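Local coordinates for transcriptional regulator, MarR family (PDB 3G3Z), which probably binds DNA as a transcription factor of the MarR family, working as a dimer built around a winged helix-turn-helix fold, at residues A[37-42]-A[98-103]. Sequence-based numbering, arbitrary orientation.
Sequences LYTLAT and YAAPLT
Y38 and T103 meet where two helices of the MarR winged helix-turn-helix fold cross almost at right angles (94° between the short axes, 9.8 Å apart): helix 31-43, and helix 93-117, which follows the wing strand 89-91. The pair is a worked example of how one long side chain can serve two helices. CB of Y38 lies 4.5 Å from CD2 of L102, a loose apolar contact. CG then stands anti to the backbone N (chi1 -170°), which carries the ring alongside its own helix and on toward the other one. T42, one turn later, lays CG2 over one face of this ring, offset toward the rim, while CE1 of Y38, on the ring edge, lies 4.1 Å from CA of T103. At the tip, OH shares a water with O of T103, to which the water donates. F34 stacks on the same ring, and D7 of the second subunit packs against Y38, placing the residue close to the dimer partner.

Beyond Y38 the contact is apolar, with methyl groups prominent and no direct hydrogen bond between the segments. CB of A41 touches both CG2 of T103 (3.6 Å) and CB of A99 (3.8 Å), in directions roughly at right angles; the small alanines bring the two backbones near each other here. L37 sends CD1 into the edge of the Y98 ring, in its plane, and its CB approaches CD2 of L102. Both threonines turn their hydroxyls back to their own helices and their methyls outward to each other. OG1 of T103 donates to O of A100, beside the kink at P101 and L102, whose N atoms lack the regular bond, and OG1 of T42 reaches O of Y38 at 2.6 Å, from the face of that carbonyl opposite to N of T42.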
ATOM      1  N   LEU A  37      -4.964 -16.332   7.053  1.00 20.80           N
ATOM      2  CA  LEU A  37      -5.319 -17.549   6.317  1.00 21.29           C
ATOM      3  C   LEU A  37      -4.238 -18.015   5.331  1.00 21.23           C
ATOM      4  O   LEU A  37      -3.882 -19.200   5.290  1.00 16.99           O
ATOM      5  CB  LEU A  37      -6.655 -17.345   5.582  1.00 21.50           C
ATOM      6  CG  LEU A  37      -7.890 -17.058   6.459  1.00 22.37           C
ATOM      7  CD1 LEU A  37      -9.038 -16.526   5.611  1.00 17.03           C
ATOM      8  CD2 LEU A  37      -8.309 -18.297   7.241  1.00 19.78           C
ATOM      9  N   TYR A  38      -3.717 -17.079   4.545  1.00 17.67           N
ATOM     10  CA  TYR A  38      -2.716 -17.426   3.551  1.00 20.16           C
ATOM     11  C   TYR A  38      -1.354 -17.781   4.150  1.00 22.37           C
ATOM     12  O   TYR A  38      -0.702 -18.715   3.670  1.00 21.09           O
ATOM     13  CB  TYR A  38      -2.588 -16.335   2.501  1.00 18.42           C
ATOM     14  CG  TYR A  38      -1.755 -16.742   1.317  1.00 19.54           C
ATOM     15  CD1 TYR A  38      -2.272 -17.586   0.328  1.00 18.77           C
ATOM     16  CD2 TYR A  38      -0.440 -16.288   1.183  1.00 19.24           C
ATOM     17  CE1 TYR A  38      -1.495 -17.966  -0.767  1.00 20.32           C
ATOM     18  CE2 TYR A  38       0.342 -16.661   0.091  1.00 22.33           C
ATOM     19  CZ  TYR A  38      -0.189 -17.492  -0.879  1.00 23.24           C
ATOM     20  OH  TYR A  38       0.591 -17.858  -1.951  1.00 24.82           O
ATOM     21  N   THR A  39      -0.934 -17.059   5.194  1.00 21.67           N
ATOM     22  CA  THR A  39       0.305 -17.410   5.913  1.00 23.18           C
ATOM     23  C   THR A  39       0.211 -18.828   6.487  1.00 21.97           C
ATOM     24  O   THR A  39       1.134 -19.635   6.342  1.00 25.54           O
ATOM     25  CB  THR A  39       0.656 -16.393   7.048  1.00 22.72           C
ATOM     26  OG1 THR A  39       0.651 -15.060   6.526  1.00 28.14           O
ATOM     27  CG2 THR A  39       2.026 -16.670   7.625  1.00 22.83           C
ATOM     28  N   LEU A  40      -0.916 -19.135   7.110  1.00 21.37           N
ATOM     29  CA  LEU A  40      -1.075 -20.426   7.770  1.00 24.01           C
ATOM     30  C   LEU A  40      -1.173 -21.580   6.778  1.00 25.11           C
ATOM     31  O   LEU A  40      -0.696 -22.678   7.052  1.00 24.74           O
ATOM     32  CB  LEU A  40      -2.272 -20.410   8.726  1.00 22.07           C
ATOM     33  CG  LEU A  40      -2.164 -19.537   9.983  1.00 22.18           C
ATOM     34  CD1 LEU A  40      -3.399 -19.701  10.855  1.00 18.51           C
ATOM     35  CD2 LEU A  40      -0.905 -19.847  10.789  1.00 22.93           C
ATOM     36  N   ALA A  41      -1.783 -21.318   5.626  1.00 26.82           N
ATOM     37  CA  ALA A  41      -1.972 -22.343   4.600  1.00 29.46           C
ATOM     38  C   ALA A  41      -0.682 -22.689   3.855  1.00 30.19           C
ATOM     39  O   ALA A  41      -0.503 -23.826   3.412  1.00 30.73           O
ATOM     40  CB  ALA A  41      -3.059 -21.920   3.619  1.00 29.36           C
ATOM     41  N   THR A  42       0.216 -21.713   3.745  1.00 28.90           N
ATOM     42  CA  THR A  42       1.429 -21.858   2.941  1.00 27.24           C
ATOM     43  C   THR A  42       2.707 -22.023   3.768  1.00 26.76           C
ATOM     44  O   THR A  42       3.713 -22.501   3.248  1.00 27.12           O
ATOM     45  CB  THR A  42       1.613 -20.646   2.000  1.00 26.05           C
ATOM     46  OG1 THR A  42       1.637 -19.448   2.783  1.00 25.84           O
ATOM     47  CG2 THR A  42       0.471 -20.562   0.975  1.00 24.42           C
ATOM     48  N   TYR A  98     -11.182 -24.934   3.783  1.00 20.23           N
ATOM     49  CA  TYR A  98     -11.538 -23.519   3.563  1.00 20.83           C
ATOM     50  C   TYR A  98     -10.446 -22.762   2.795  1.00 22.09           C
ATOM     51  O   TYR A  98     -10.739 -22.037   1.837  1.00 23.24           O
ATOM     52  CB  TYR A  98     -11.838 -22.860   4.912  1.00 19.23           C
ATOM     53  CG  TYR A  98     -12.352 -21.433   4.893  1.00 21.57           C
ATOM     54  CD1 TYR A  98     -11.467 -20.361   4.904  1.00 21.51           C
ATOM     55  CD2 TYR A  98     -13.724 -21.157   4.931  1.00 19.85           C
ATOM     56  CE1 TYR A  98     -11.921 -19.046   4.936  1.00 24.96           C
ATOM     57  CE2 TYR A  98     -14.191 -19.841   4.951  1.00 21.57           C
ATOM     58  CZ  TYR A  98     -13.273 -18.789   4.954  1.00 23.55           C
ATOM     59  OH  TYR A  98     -13.688 -17.474   4.960  1.00 23.52           O
ATOM     60  N   ALA A  99      -9.187 -22.953   3.190  1.00 24.87           N
ATOM     61  CA  ALA A  99      -8.066 -22.213   2.587  1.00 24.72           C
ATOM     62  C   ALA A  99      -7.606 -22.730   1.220  1.00 25.75           C
ATOM     63  O   ALA A  99      -7.008 -21.976   0.453  1.00 24.78           O
ATOM     64  CB  ALA A  99      -6.883 -22.134   3.546  1.00 23.73           C
ATOM     65  N   ALA A 100      -7.895 -23.997   0.919  1.00 24.55           N
ATOM     66  CA  ALA A 100      -7.444 -24.626  -0.325  1.00 23.77           C
ATOM     67  C   ALA A 100      -7.711 -23.802  -1.594  1.00 23.22           C
ATOM     68  O   ALA A 100      -6.768 -23.526  -2.335  1.00 22.21           O
ATOM     69  CB  ALA A 100      -8.000 -26.047  -0.460  1.00 22.91           C
ATOM     70  N   PRO A 101      -8.978 -23.378  -1.832  1.00 23.08           N
ATOM     71  CA  PRO A 101      -9.295 -22.575  -3.035  1.00 21.54           C
ATOM     72  C   PRO A 101      -8.565 -21.243  -3.073  1.00 21.09           C
ATOM     73  O   PRO A 101      -8.282 -20.729  -4.154  1.00 21.09           O
ATOM     74  CB  PRO A 101     -10.805 -22.308  -2.915  1.00 22.88           C
ATOM     75  CG  PRO A 101     -11.308 -23.229  -1.857  1.00 23.21           C
ATOM     76  CD  PRO A 101     -10.160 -23.558  -0.965  1.00 23.30           C
ATOM     77  N   LEU A 102      -8.271 -20.687  -1.896  1.00 21.79           N
ATOM     78  CA  LEU A 102      -7.543 -19.427  -1.806  1.00 20.61           C
ATOM     79  C   LEU A 102      -6.094 -19.587  -2.234  1.00 20.93           C
ATOM     80  O   LEU A 102      -5.589 -18.778  -3.003  1.00 21.95           O
ATOM     81  CB  LEU A 102      -7.622 -18.821  -0.397  1.00 19.18           C
ATOM     82  CG  LEU A 102      -6.848 -17.516  -0.217  1.00 18.42           C
ATOM     83  CD1 LEU A 102      -7.494 -16.406  -1.093  1.00 14.50           C
ATOM     84  CD2 LEU A 102      -6.798 -17.102   1.250  1.00 13.83           C
ATOM     85  N   THR A 103      -5.423 -20.626  -1.740  1.00 20.87           N
ATOM     86  CA  THR A 103      -4.041 -20.871  -2.161  1.00 22.51           C
ATOM     87  C   THR A 103      -3.983 -21.160  -3.654  1.00 21.52           C
ATOM     88  O   THR A 103      -3.052 -20.733  -4.342  1.00 23.46           O
ATOM     89  CB  THR A 103      -3.394 -22.025  -1.394  1.00 23.47           C
ATOM     90  OG1 THR A 103      -4.173 -23.215  -1.576  1.00 25.47           O
ATOM     91  CG2 THR A 103      -3.317 -21.683   0.082  1.00 22.25           C
TER
HETATM   92  O   HOH W   1      -0.412 -19.993  -3.251  1.00 24.90           O